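Side-chain contacts in Pre-mRNA splicing factor PRP8 (Cyanidioschyzon merolae, PDB 6NQI), which probably binds spliceosomal snRNAs and intronic pre-mRNA as part of the splicing machinery, this chain being the RNase H-like domain of the much longer protein: residues 10-15 / 37-42; 23-28 / 130-135; 46-51 / 55-60. One frame throughout, in Å; residues are numbered along the deposited sequence.

Overall arrangement
All three interactions lie in the RNase H-like domain. The centre of interaction 1 is about 4 Å from that of the chain, where strands 11-21 and 37-43 meet through side chains across the strand between them. About 17 Å away, centre to centre, interaction 2 joins the start of that middle strand to the loop after helix 123-130. The two touch directly: Lys-41 O is 2.8 Å from Ile-28 N and Lys-41 NZ 2.8 Å from Ser-135 O, both probable hydrogen bonds. Interaction 3 folds the loop following strand 37-43 against helix 54-71; it sits at the surface, about 13 Å from the centre of interaction 2 and about 20 Å from that of interaction 1.

Interaction 1 (10-15 / 37-42); sequences RLWIVD and RLFVKI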
ATOM      1  N   ARG A  10      -1.673  -7.067 -13.082  1.00 76.00           N
ATOM      2  CA  ARG A  10      -1.264  -5.822 -12.442  1.00 71.88           C
ATOM      3  C   ARG A  10      -2.500  -5.239 -11.754  1.00 68.28           C
ATOM      4  O   ARG A  10      -3.358  -4.646 -12.408  1.00 62.58           O
ATOM      5  CB  ARG A  10      -0.674  -4.853 -13.471  1.00 66.13           C
ATOM      6  CG  ARG A  10       0.049  -3.596 -12.889  1.00 62.68           C
ATOM      7  CD  ARG A  10       0.512  -2.595 -13.976  1.00 57.31           C
ATOM      8  NE  ARG A  10       1.738  -3.005 -14.652  1.00 60.92           N
ATOM      9  CZ  ARG A  10       2.969  -2.566 -14.359  1.00 62.66           C
ATOM     10  NH1 ARG A  10       3.146  -1.666 -13.393  1.00 60.42           N
ATOM     11  NH2 ARG A  10       4.031  -3.037 -15.038  1.00 67.96           N
ATOM     12  N   LEU A  11      -2.628  -5.476 -10.442  1.00 55.17           N
ATOM     13  CA  LEU A  11      -3.666  -4.929  -9.569  1.00 50.69           C
ATOM     14  C   LEU A  11      -3.114  -3.809  -8.667  1.00 45.81           C
ATOM     15  O   LEU A  11      -1.909  -3.728  -8.404  1.00 48.25           O
ATOM     16  CB  LEU A  11      -4.269  -6.022  -8.677  1.00 54.12           C
ATOM     17  CG  LEU A  11      -5.172  -7.122  -9.213  1.00 57.30           C
ATOM     18  CD1 LEU A  11      -5.771  -7.988  -8.093  1.00 55.51           C
ATOM     19  CD2 LEU A  11      -6.283  -6.428  -9.971  1.00 51.56           C
ATOM     20  N   TRP A  12      -4.006  -2.926  -8.196  1.00 46.70           N
ATOM     21  CA  TRP A  12      -3.660  -1.898  -7.205  1.00 43.85           C
ATOM     22  C   TRP A  12      -4.491  -2.127  -5.954  1.00 43.35           C
ATOM     23  O   TRP A  12      -5.712  -1.945  -5.979  1.00 40.62           O
ATOM     24  CB  TRP A  12      -3.889  -0.478  -7.730  1.00 38.81           C
ATOM     25  CG  TRP A  12      -2.783   0.031  -8.606  1.00 38.69           C
ATOM     26  CD1 TRP A  12      -1.703  -0.667  -9.023  1.00 42.62           C
ATOM     27  CD2 TRP A  12      -2.652   1.343  -9.171  1.00 34.85           C
ATOM     28  NE1 TRP A  12      -0.893   0.118  -9.802  1.00 40.92           N
ATOM     29  CE2 TRP A  12      -1.456   1.354  -9.920  1.00 36.25           C
ATOM     30  CE3 TRP A  12      -3.417   2.521  -9.092  1.00 31.13           C
ATOM     31  CZ2 TRP A  12      -1.007   2.476 -10.600  1.00 35.83           C
ATOM     32  CZ3 TRP A  12      -2.967   3.659  -9.774  1.00 30.96           C
ATOM     33  CH2 TRP A  12      -1.776   3.619 -10.522  1.00 33.26           C
ATOM     34  N   ILE A  13      -3.835  -2.507  -4.862  1.00 39.76           N
ATOM     35  CA  ILE A  13      -4.488  -2.614  -3.565  1.00 40.02           C
ATOM     36  C   ILE A  13      -4.349  -1.260  -2.849  1.00 38.78           C
ATOM     37  O   ILE A  13      -3.231  -0.796  -2.572  1.00 40.03           O
ATOM     38  CB  ILE A  13      -3.875  -3.744  -2.726  1.00 45.23           C
ATOM     39  CG1 ILE A  13      -3.607  -5.022  -3.541  1.00 49.47           C
ATOM     40  CG2 ILE A  13      -4.834  -4.099  -1.617  1.00 45.59           C
ATOM     41  CD1 ILE A  13      -4.835  -5.805  -4.033  1.00 48.40           C
ATOM     42  N   VAL A  14      -5.474  -0.608  -2.568  1.00 45.07           N
ATOM     43  CA  VAL A  14      -5.460   0.713  -1.964  1.00 45.41           C
ATOM     44  C   VAL A  14      -6.007   0.623  -0.548  1.00 47.57           C
ATOM     45  O   VAL A  14      -7.105   0.086  -0.330  1.00 46.10           O
ATOM     46  CB  VAL A  14      -6.252   1.720  -2.804  1.00 40.98           C
ATOM     47  CG1 VAL A  14      -5.902   3.166  -2.322  1.00 40.17           C
ATOM     48  CG2 VAL A  14      -6.002   1.475  -4.308  1.00 38.52           C
ATOM     49  N   ASP A  15      -5.220   1.105   0.414  1.00 52.05           N
ATOM     50  CA  ASP A  15      -5.557   1.044   1.836  1.00 52.24           C
ATOM     51  C   ASP A  15      -5.349   2.435   2.421  1.00 49.85           C
ATOM     52  O   ASP A  15      -4.217   2.934   2.466  1.00 51.52           O
ATOM     53  CB  ASP A  15      -4.698  -0.012   2.549  1.00 56.89           C
ATOM     54  CG  ASP A  15      -5.188  -0.345   3.955  1.00 57.04           C
ATOM     55  OD1 ASP A  15      -5.946   0.439   4.557  1.00 54.58           O
ATOM     56  OD2 ASP A  15      -4.824  -1.427   4.473  1.00 60.30           O
ATOM     57  N   ARG A  37       5.505  -2.771  -6.522  1.00 62.68           N
ATOM     58  CA  ARG A  37       5.787  -1.358  -6.385  1.00 62.30           C
ATOM     59  C   ARG A  37       4.837  -0.802  -5.344  1.00 60.67           C
ATOM     60  O   ARG A  37       3.660  -1.144  -5.339  1.00 60.41           O
ATOM     61  CB  ARG A  37       5.628  -0.689  -7.745  1.00 62.52           C
ATOM     62  CG  ARG A  37       6.322   0.615  -7.898  1.00 60.68           C
ATOM     63  CD  ARG A  37       6.371   1.054  -9.353  1.00 61.32           C
ATOM     64  NE  ARG A  37       5.060   0.986  -9.993  1.00 57.99           N
ATOM     65  CZ  ARG A  37       4.677   1.756 -11.012  1.00 59.67           C
ATOM     66  NH1 ARG A  37       5.493   2.692 -11.501  1.00 64.93           N
ATOM     67  NH2 ARG A  37       3.466   1.610 -11.526  1.00 56.43           N
ATOM     68  N   LEU A  38       5.350  -0.019  -4.401  1.00 57.94           N
ATOM     69  CA  LEU A  38       4.549   0.505  -3.297  1.00 56.60           C
ATOM     70  C   LEU A  38       4.517   2.030  -3.335  1.00 55.32           C
ATOM     71  O   LEU A  38       5.573   2.669  -3.308  1.00 55.42           O
ATOM     72  CB  LEU A  38       5.092   0.002  -1.958  1.00 56.69           C
ATOM     73  CG  LEU A  38       4.247   0.449  -0.768  1.00 56.82           C
ATOM     74  CD1 LEU A  38       2.898  -0.221  -0.814  1.00 57.13           C
ATOM     75  CD2 LEU A  38       4.936   0.177   0.573  1.00 57.51           C
ATOM     76  N   PHE A  39       3.305   2.608  -3.402  1.00 55.84           N
ATOM     77  CA  PHE A  39       3.085   4.056  -3.357  1.00 54.33           C
ATOM     78  C   PHE A  39       2.689   4.455  -1.942  1.00 54.95           C
ATOM     79  O   PHE A  39       1.555   4.192  -1.512  1.00 55.07           O
ATOM     80  CB  PHE A  39       1.976   4.476  -4.320  1.00 52.71           C
ATOM     81  CG  PHE A  39       2.187   4.047  -5.719  1.00 53.13           C
ATOM     82  CD1 PHE A  39       2.949   4.804  -6.577  1.00 53.07           C
ATOM     83  CD2 PHE A  39       1.641   2.863  -6.178  1.00 54.43           C
ATOM     84  CE1 PHE A  39       3.123   4.406  -7.892  1.00 53.95           C
ATOM     85  CE2 PHE A  39       1.818   2.452  -7.480  1.00 55.86           C
ATOM     86  CZ  PHE A  39       2.563   3.223  -8.337  1.00 55.38           C
ATOM     87  N   VAL A  40       3.600   5.126  -1.240  1.00 45.32           N
ATOM     88  CA  VAL A  40       3.325   5.689   0.075  1.00 46.96           C
ATOM     89  C   VAL A  40       2.977   7.154  -0.124  1.00 46.80           C
ATOM     90  O   VAL A  40       3.802   7.942  -0.613  1.00 46.65           O
ATOM     91  CB  VAL A  40       4.522   5.531   1.022  1.00 48.31           C
ATOM     92  CG1 VAL A  40       4.134   5.948   2.410  1.00 50.18           C
ATOM     93  CG2 VAL A  40       4.994   4.106   1.037  1.00 48.25           C
ATOM     94  N   LYS A  41       1.748   7.517   0.209  1.00 50.39           N
ATOM     95  CA  LYS A  41       1.314   8.903   0.149  1.00 51.05           C
ATOM     96  C   LYS A  41       1.128   9.391   1.584  1.00 54.78           C
ATOM     97  O   LYS A  41       0.168   9.003   2.253  1.00 56.64           O
ATOM     98  CB  LYS A  41       0.031   9.025  -0.674  1.00 49.14           C
ATOM     99  CG  LYS A  41      -0.602  10.383  -0.604  1.00 50.71           C
ATOM    100  CD  LYS A  41       0.183  11.437  -1.402  1.00 50.43           C
ATOM    101  CE  LYS A  41      -0.623  12.736  -1.521  1.00 52.36           C
ATOM    102  NZ  LYS A  41       0.119  13.789  -2.267  1.00 52.42           N
ATOM    103  N   ILE A  42       2.043  10.225   2.062  1.00 56.63           N
ATOM    104  CA  ILE A  42       1.941  10.762   3.420  1.00 59.70           C
ATOM    105  C   ILE A  42       0.884  11.861   3.436  1.00 61.48           C
ATOM    106  O   ILE A  42       0.959  12.807   2.650  1.00 60.83           O
ATOM    107  CB  ILE A  42       3.303  11.283   3.912  1.00 60.06           C
ATOM    108  CG1 ILE A  42       4.378  10.191   3.732  1.00 58.58           C
ATOM    109  CG2 ILE A  42       3.209  11.705   5.347  1.00 62.09           C
ATOM    110  CD1 ILE A  42       5.798  10.632   3.995  1.00 58.84           C
TER
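Arg-37 meets Arg-10 with its NH2 3.8 Å from Arg-10 NH1, arriving at the edge of the Arg-10 guanidinium and near its plane. The two guanidinium planes stand 85° apart. What gathers these like charges is Glu-32: its OE1 makes salt bridges to Arg-10 NH1 and Arg-37 NE, and Arg-37 NH2 also hydrogen-bonds Gln-73 OE1. Both arginines are bent at the third torsion, which turns their ends from extended stems into the shared site.

At Leu-38 the backbones make their nearest CA approach, 9.4 Å from Leu-38 CA to Trp-12 CA, with strand 24-32 lying between the two segments.

Phe-39 lies on the same side of its strand as Arg-37. Its CZ is 3.5 Å above one face of the Arg-37 guanidinium, offset toward the rim, and since Arg-37 NH2 lies in the phenyl plane at the ring edge, the phenyl face is not what meets the cation. Across the sheet Phe-39 turns an edge toward the face of Trp-12 in an inclined edge-to-face pair, with planes at 60° and centroids 5.5 Å apart. The nearest atoms are Phe-39 CE2 and Trp-12 CZ2, at 4.2 Å. Glu-32 OE2 accepts from Trp-12 NE1, so the same carboxylate serves the arginines and the indole. Ile-30 of the middle strand and Met-69 of helix 54-71 touch both rings. Side chains of the two outer strands meeting across the middle one, on the helix-covered face of an antiparallel three-stranded meander, belong to the core of the RNase H-like fold.

Interaction 2 (23-28 / 130-135); sequences HANGVI and QTARSS
Asn-25 ND2 sits among three backbone carbonyls at the end of helix 123-130. Its sound hydrogen bond goes to Thr-129 O, just before the second segment. Ala-132 O takes a weaker bond, 3.4 Å from Asn-25 ND2 with an N-H...O angle of 135°. Gln-130 O is equally near the same nitrogen, also at 3.4 Å, but its angle is too poor for a hydrogen bond. The site therefore ties the start of strand 24-32, the middle strand of the antiparallel meander in this RNase H-like domain, to the turn by which the chain leaves the helix for strand 137-141.

The other end of the amide supports the way round it is modelled. Asn-25 OD1 accepts from Arg-45 N while ND2 lies among the carbonyl oxygens of Thr-129, Gln-130 and Ala-132; a flipped amide would set oxygen against oxygen. Bonds at both ends hold the amide's rotation. With CG anti to the carbonyl carbon (chi1 -57°), the short side chain leaves the strand in the direction of the loop, and the backbones come close as well: Asn-25 CA and Gln-130 CA are 5.9 Å apart.

Burial is modest, 134 Å² summed over both sides, and Asn-25 accounts for nearly half of it. The long side chain of Gln-130 stays at the border, on the exposed side. Ala-132 lies deeper: its carbonyl also receives a weak bond from His-44 NE2, and its methyl rests against Ile-42 of the neighbouring strand. Across the contact, Ala-132 CB lies 4.0 Å from Asn-25 ND2.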
ATOM      1  N   HIS A  23      -3.093  13.107  16.016  1.00 85.20           N
ATOM      2  CA  HIS A  23      -1.937  13.986  16.224  1.00 84.76           C
ATOM      3  C   HIS A  23      -0.677  13.499  15.506  1.00 84.49           C
ATOM      4  O   HIS A  23       0.434  13.579  16.033  1.00 84.29           O
ATOM      5  CB  HIS A  23      -1.638  14.183  17.705  1.00 85.97           C
ATOM      6  CG  HIS A  23      -2.757  14.785  18.507  1.00 88.42           C
ATOM      7  ND1 HIS A  23      -3.574  14.039  19.332  1.00 90.46           N
ATOM      8  CD2 HIS A  23      -3.131  16.076  18.676  1.00 90.15           C
ATOM      9  CE1 HIS A  23      -4.432  14.841  19.939  1.00 93.36           C
ATOM     10  NE2 HIS A  23      -4.182  16.083  19.561  1.00 93.17           N
ATOM     11  N   ALA A  24      -0.842  12.975  14.297  1.00 62.04           N
ATOM     12  CA  ALA A  24       0.315  12.587  13.501  1.00 61.81           C
ATOM     13  C   ALA A  24      -0.091  12.549  12.040  1.00 62.21           C
ATOM     14  O   ALA A  24      -1.272  12.397  11.715  1.00 62.72           O
ATOM     15  CB  ALA A  24       0.887  11.234  13.931  1.00 61.80           C
ATOM     16  N   ASN A  25       0.891  12.742  11.163  1.00 55.66           N
ATOM     17  CA  ASN A  25       0.650  12.552   9.737  1.00 56.21           C
ATOM     18  C   ASN A  25       0.220  11.115   9.475  1.00 56.10           C
ATOM     19  O   ASN A  25       0.808  10.175  10.015  1.00 55.32           O
ATOM     20  CB  ASN A  25       1.912  12.853   8.930  1.00 56.02           C
ATOM     21  CG  ASN A  25       2.447  14.255   9.154  1.00 56.25           C
ATOM     22  OD1 ASN A  25       1.701  15.189   9.456  1.00 56.84           O
ATOM     23  ND2 ASN A  25       3.750  14.414   8.974  1.00 55.82           N
ATOM     24  N   GLY A  26      -0.829  10.953   8.666  1.00 49.84           N
ATOM     25  CA  GLY A  26      -1.272   9.652   8.203  1.00 49.53           C
ATOM     26  C   GLY A  26      -0.584   9.225   6.915  1.00 49.44           C
ATOM     27  O   GLY A  26       0.329   9.883   6.414  1.00 49.30           O
ATOM     28  N   VAL A  27      -1.053   8.098   6.364  1.00 57.90           N
ATOM     29  CA  VAL A  27      -0.499   7.515   5.135  1.00 56.50           C
ATOM     30  C   VAL A  27      -1.623   6.827   4.368  1.00 54.86           C
ATOM     31  O   VAL A  27      -2.532   6.243   4.965  1.00 53.89           O
ATOM     32  CB  VAL A  27       0.655   6.521   5.430  1.00 55.65           C
ATOM     33  CG1 VAL A  27       1.006   5.716   4.205  1.00 53.43           C
ATOM     34  CG2 VAL A  27       1.904   7.248   5.870  1.00 55.58           C
ATOM     35  N   ILE A  28      -1.567   6.904   3.040  1.00 50.58           N
ATOM     36  CA  ILE A  28      -2.370   6.070   2.148  1.00 46.10           C
ATOM     37  C   ILE A  28      -1.429   5.162   1.355  1.00 44.30           C
ATOM     38  O   ILE A  28      -0.453   5.636   0.757  1.00 43.83           O
ATOM     39  CB  ILE A  28      -3.234   6.918   1.197  1.00 43.88           C
ATOM     40  CG1 ILE A  28      -4.255   7.725   1.991  1.00 46.89           C
ATOM     41  CG2 ILE A  28      -3.905   5.993   0.099  1.00 39.87           C
ATOM     42  CD1 ILE A  28      -5.089   8.641   1.148  1.00 46.93           C
ATOM     43  N   GLN A 130       6.621  10.788   9.914  1.00 98.69           N
ATOM     44  CA  GLN A 130       6.413  11.827  10.925  1.00101.62           C
ATOM     45  C   GLN A 130       7.175  13.107  10.608  1.00104.05           C
ATOM     46  O   GLN A 130       6.656  14.208  10.817  1.00105.90           O
ATOM     47  CB  GLN A 130       6.775  11.318  12.306  1.00103.55           C
ATOM     48  CG  GLN A 130       5.739  10.364  12.822  1.00102.54           C
ATOM     49  CD  GLN A 130       6.062   9.866  14.200  1.00104.83           C
ATOM     50  OE1 GLN A 130       6.397  10.654  15.099  1.00108.72           O
ATOM     51  NE2 GLN A 130       5.959   8.551  14.390  1.00102.84           N
ATOM     52  N   THR A 131       8.383  12.989  10.079  1.00 72.41           N
ATOM     53  CA  THR A 131       9.203  14.156   9.781  1.00 76.48           C
ATOM     54  C   THR A 131       8.779  14.882   8.509  1.00 75.39           C
ATOM     55  O   THR A 131       9.387  15.899   8.168  1.00 79.15           O
ATOM     56  CB  THR A 131      10.671  13.725   9.650  1.00 78.02           C
ATOM     57  OG1 THR A 131      10.747  12.545   8.817  1.00 73.46           O
ATOM     58  CG2 THR A 131      11.309  13.456  11.028  1.00 81.59           C
ATOM     59  N   ALA A 132       7.764  14.389   7.800  1.00 70.90           N
ATOM     60  CA  ALA A 132       7.325  15.029   6.565  1.00 70.18           C
ATOM     61  C   ALA A 132       6.744  16.418   6.839  1.00 74.03           C
ATOM     62  O   ALA A 132       6.072  16.650   7.847  1.00 75.41           O
ATOM     63  CB  ALA A 132       6.301  14.152   5.846  1.00 65.00           C
ATOM     64  N   ARG A 133       6.966  17.332   5.893  1.00 79.17           N
ATOM     65  CA  ARG A 133       6.445  18.685   5.989  1.00 83.32           C
ATOM     66  C   ARG A 133       5.362  18.989   4.964  1.00 81.67           C
ATOM     67  O   ARG A 133       4.601  19.944   5.160  1.00 84.57           O
ATOM     68  CB  ARG A 133       7.586  19.708   5.825  1.00 88.92           C
ATOM     69  CG  ARG A 133       8.697  19.549   6.868  1.00 91.71           C
ATOM     70  CD  ARG A 133       9.680  20.713   6.914  1.00 98.45           C
ATOM     71  NE  ARG A 133      10.541  20.838   5.738  1.00 99.54           N
ATOM     72  CZ  ARG A 133      11.739  20.272   5.612  1.00100.11           C
ATOM     73  NH1 ARG A 133      12.229  19.512   6.586  1.00 99.42           N
ATOM     74  NH2 ARG A 133      12.448  20.471   4.508  1.00101.95           N
ATOM     75  N   SER A 134       5.287  18.220   3.883  1.00 88.15           N
ATOM     76  CA  SER A 134       4.244  18.288   2.870  1.00 86.30           C
ATOM     77  C   SER A 134       3.541  16.933   2.812  1.00 82.02           C
ATOM     78  O   SER A 134       3.909  15.995   3.519  1.00 80.64           O
ATOM     79  CB  SER A 134       4.839  18.694   1.515  1.00 87.89           C
ATOM     80  OG  SER A 134       6.132  18.131   1.316  1.00 87.76           O
ATOM     81  N   SER A 135       2.526  16.811   1.954  1.00 74.02           N
ATOM     82  CA  SER A 135       1.841  15.521   1.784  1.00 72.28           C
ATOM     83  C   SER A 135       2.585  14.697   0.733  1.00 71.05           C
ATOM     84  O   SER A 135       2.148  14.515  -0.407  1.00 70.00           O
ATOM     85  CB  SER A 135       0.365  15.719   1.447  1.00 72.55           C
ATOM     86  OG  SER A 135      -0.406  16.008   2.614  1.00 72.84           O
TER

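Interaction 3 (46-51 / 55-60); sequences TTWAGQ and AQLAKW
Leu-57 reaches from the first turn of helix 54-71 into the loop before it. CB lies 3.9 Å from Trp-48 CZ3, and Leu-57 CG is no farther, 3.9 Å from the same CZ3, so the stem of the leucine passes obliquely along the benzo part of the indole. With CG anti to the backbone N (chi1 -180°), the chain stretches away from the helix, and the CD2 methyl lands in the loop. There Leu-57 CD2 is 4.0 Å from Trp-48 CE3 and 3.9 Å from Thr-47 CG2. Gln-51 crosses the leucine at about a right angle, its CG 3.5 Å from Leu-57 CD2. The glutamine is bent at its second torsion (-57°), which folds the amide back over that methyl instead of letting it run outward.

Trp-48 has a second hold on the helix: Ala-58 CB sits in the indole plane at its edge, 3.9 Å from Trp-48 CH2. Within the loop, Thr-47 CG2 lies 4.1 Å above the centre of one face of the Trp-48 ring, while Thr-47 OG1 hydrogen-bonds to His-44 O. Tyr-20 makes an edge-to-face pair with the indole, whose NE1 gives a weak hydrogen bond to Ala-19 O, linking the loop to strand 11-21.

In this RNase H-like domain the loop joins strand 37-43, the end of the antiparallel meander, to helix 54-71 and folds back on the helix's first turn. It contains a type II beta turn, with Gly-50 at positive phi, whose first and last residues, Trp-48 and Gln-51, both touch Leu-57. No hydrogen bond crosses between the segments, so the contact probably rests mainly on van der Waals packing and partial shielding of apolar carbon, forces with little directional demand.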
ATOM      1  N   THR A  46      -2.149  18.876   8.523  1.00 59.20           N
ATOM      2  CA  THR A  46      -2.936  20.086   8.277  1.00 60.40           C
ATOM      3  C   THR A  46      -4.233  19.747   7.566  1.00 61.03           C
ATOM      4  O   THR A  46      -5.213  20.494   7.684  1.00 61.86           O
ATOM      5  CB  THR A  46      -2.140  21.128   7.477  1.00 60.98           C
ATOM      6  OG1 THR A  46      -1.833  20.618   6.169  1.00 60.53           O
ATOM      7  CG2 THR A  46      -0.846  21.493   8.209  1.00 61.76           C
ATOM      8  N   THR A  47      -4.248  18.612   6.850  1.00 61.03           N
ATOM      9  CA  THR A  47      -5.467  18.101   6.236  1.00 62.45           C
ATOM     10  C   THR A  47      -6.628  18.141   7.220  1.00 63.24           C
ATOM     11  O   THR A  47      -7.703  18.669   6.915  1.00 64.92           O
ATOM     12  CB  THR A  47      -5.227  16.663   5.753  1.00 62.58           C
ATOM     13  OG1 THR A  47      -4.104  16.624   4.867  1.00 61.21           O
ATOM     14  CG2 THR A  47      -6.442  16.085   5.065  1.00 64.08           C
ATOM     15  N   TRP A  48      -6.397  17.681   8.444  1.00 56.52           N
ATOM     16  CA  TRP A  48      -7.491  17.518   9.387  1.00 56.69           C
ATOM     17  C   TRP A  48      -7.758  18.752  10.242  1.00 56.12           C
ATOM     18  O   TRP A  48      -8.782  18.782  10.931  1.00 56.26           O
ATOM     19  CB  TRP A  48      -7.199  16.321  10.305  1.00 55.48           C
ATOM     20  CG  TRP A  48      -6.783  15.143   9.559  1.00 55.61           C
ATOM     21  CD1 TRP A  48      -5.534  14.598   9.503  1.00 54.77           C
ATOM     22  CD2 TRP A  48      -7.615  14.335   8.728  1.00 56.50           C
ATOM     23  NE1 TRP A  48      -5.539  13.492   8.677  1.00 54.89           N
ATOM     24  CE2 TRP A  48      -6.806  13.317   8.193  1.00 55.84           C
ATOM     25  CE3 TRP A  48      -8.964  14.373   8.394  1.00 57.62           C
ATOM     26  CZ2 TRP A  48      -7.305  12.347   7.348  1.00 55.67           C
ATOM     27  CZ3 TRP A  48      -9.455  13.429   7.564  1.00 57.93           C
ATOM     28  CH2 TRP A  48      -8.633  12.414   7.045  1.00 56.56           C
ATOM     29  N   ALA A  49      -6.897  19.768  10.187  1.00 60.66           N
ATOM     30  CA  ALA A  49      -7.105  20.948  11.015  1.00 59.91           C
ATOM     31  C   ALA A  49      -8.477  21.538  10.731  1.00 60.99           C
ATOM     32  O   ALA A  49      -8.861  21.717   9.571  1.00 62.24           O
ATOM     33  CB  ALA A  49      -6.008  21.975  10.753  1.00 59.16           C
ATOM     34  N   GLY A  50      -9.252  21.755  11.791  1.00 69.15           N
ATOM     35  CA  GLY A  50     -10.558  22.361  11.635  1.00 71.42           C
ATOM     36  C   GLY A  50     -11.589  21.531  10.897  1.00 70.79           C
ATOM     37  O   GLY A  50     -12.593  22.081  10.443  1.00 72.22           O
ATOM     38  N   GLN A  51     -11.387  20.228  10.755  1.00 59.81           N
ATOM     39  CA  GLN A  51     -12.299  19.428   9.949  1.00 61.18           C
ATOM     40  C   GLN A  51     -13.482  18.934  10.779  1.00 61.31           C
ATOM     41  O   GLN A  51     -13.544  19.118  11.990  1.00 63.77           O
ATOM     42  CB  GLN A  51     -11.548  18.267   9.307  1.00 61.39           C
ATOM     43  CG  GLN A  51     -10.672  18.720   8.142  1.00 61.60           C
ATOM     44  CD  GLN A  51     -11.465  19.458   7.063  1.00 63.04           C
ATOM     45  OE1 GLN A  51     -12.568  19.043   6.694  1.00 63.90           O
ATOM     46  NE2 GLN A  51     -10.906  20.556   6.554  1.00 63.04           N
ATOM     47  N   ALA A  55     -14.369  10.524   7.859  1.00 58.41           N
ATOM     48  CA  ALA A  55     -14.704   9.645   6.743  1.00 60.34           C
ATOM     49  C   ALA A  55     -15.034  10.445   5.486  1.00 61.78           C
ATOM     50  O   ALA A  55     -14.525  10.138   4.397  1.00 61.51           O
ATOM     51  CB  ALA A  55     -15.863   8.726   7.126  1.00 62.74           C
ATOM     52  N   GLN A  56     -15.840  11.505   5.630  1.00 75.77           N
ATOM     53  CA  GLN A  56     -16.178  12.364   4.498  1.00 76.03           C
ATOM     54  C   GLN A  56     -14.935  12.887   3.793  1.00 73.43           C
ATOM     55  O   GLN A  56     -14.837  12.837   2.562  1.00 73.45           O
ATOM     56  CB  GLN A  56     -17.033  13.531   4.987  1.00 75.86           C
ATOM     57  CG  GLN A  56     -17.349  14.572   3.923  1.00 75.10           C
ATOM     58  CD  GLN A  56     -18.687  14.333   3.234  1.00 77.84           C
ATOM     59  OE1 GLN A  56     -19.658  15.075   3.470  1.00 81.66           O
ATOM     60  NE2 GLN A  56     -18.749  13.295   2.372  1.00 75.03           N
ATOM     61  N   LEU A  57     -13.973  13.406   4.552  1.00 80.45           N
ATOM     62  CA  LEU A  57     -12.767  13.929   3.923  1.00 77.21           C
ATOM     63  C   LEU A  57     -11.882  12.810   3.372  1.00 75.88           C
ATOM     64  O   LEU A  57     -11.386  12.901   2.242  1.00 74.25           O
ATOM     65  CB  LEU A  57     -12.007  14.790   4.927  1.00 74.60           C
ATOM     66  CG  LEU A  57     -10.706  15.432   4.445  1.00 71.15           C
ATOM     67  CD1 LEU A  57     -10.806  15.916   2.996  1.00 71.19           C
ATOM     68  CD2 LEU A  57     -10.332  16.590   5.367  1.00 69.48           C
ATOM     69  N   ALA A  58     -11.674  11.756   4.165  1.00 62.58           N
ATOM     70  CA  ALA A  58     -10.722  10.701   3.830  1.00 60.06           C
ATOM     71  C   ALA A  58     -11.127   9.950   2.566  1.00 61.34           C
ATOM     72  O   ALA A  58     -10.283   9.648   1.713  1.00 58.38           O
ATOM     73  CB  ALA A  58     -10.590   9.740   5.008  1.00 59.11           C
ATOM     74  N   LYS A  59     -12.410   9.590   2.453  1.00 47.25           N
ATOM     75  CA  LYS A  59     -12.845   8.846   1.281  1.00 47.13           C
ATOM     76  C   LYS A  59     -12.577   9.633   0.005  1.00 45.76           C
ATOM     77  O   LYS A  59     -12.083   9.070  -0.993  1.00 42.92           O
ATOM     78  CB  LYS A  59     -14.323   8.472   1.415  1.00 50.32           C
ATOM     79  CG  LYS A  59     -15.333   9.560   1.124  1.00 53.32           C
ATOM     80  CD  LYS A  59     -16.702   9.078   1.563  1.00 53.27           C
ATOM     81  CE  LYS A  59     -17.805   9.885   0.933  1.00 53.83           C
ATOM     82  NZ  LYS A  59     -19.146   9.383   1.368  1.00 55.24           N
ATOM     83  N   TRP A  60     -12.830  10.948   0.032  1.00 48.76           N
ATOM     84  CA  TRP A  60     -12.659  11.739  -1.176  1.00 47.18           C
ATOM     85  C   TRP A  60     -11.191  12.012  -1.470  1.00 43.32           C
ATOM     86  O   TRP A  60     -10.786  11.993  -2.639  1.00 42.19           O
ATOM     87  CB  TRP A  60     -13.453  13.033  -1.074  1.00 48.83           C
ATOM     88  CG  TRP A  60     -14.899  12.811  -1.367  1.00 51.60           C
ATOM     89  CD1 TRP A  60     -15.935  12.804  -0.476  1.00 54.00           C
ATOM     90  CD2 TRP A  60     -15.463  12.482  -2.633  1.00 51.42           C
ATOM     91  NE1 TRP A  60     -17.119  12.533  -1.119  1.00 54.29           N
ATOM     92  CE2 TRP A  60     -16.853  12.324  -2.446  1.00 52.53           C
ATOM     93  CE3 TRP A  60     -14.927  12.312  -3.914  1.00 49.60           C
ATOM     94  CZ2 TRP A  60     -17.714  12.014  -3.493  1.00 51.64           C
ATOM     95  CZ3 TRP A  60     -15.776  12.014  -4.947  1.00 48.82           C
ATOM     96  CH2 TRP A  60     -17.159  11.864  -4.735  1.00 51.03           C
TER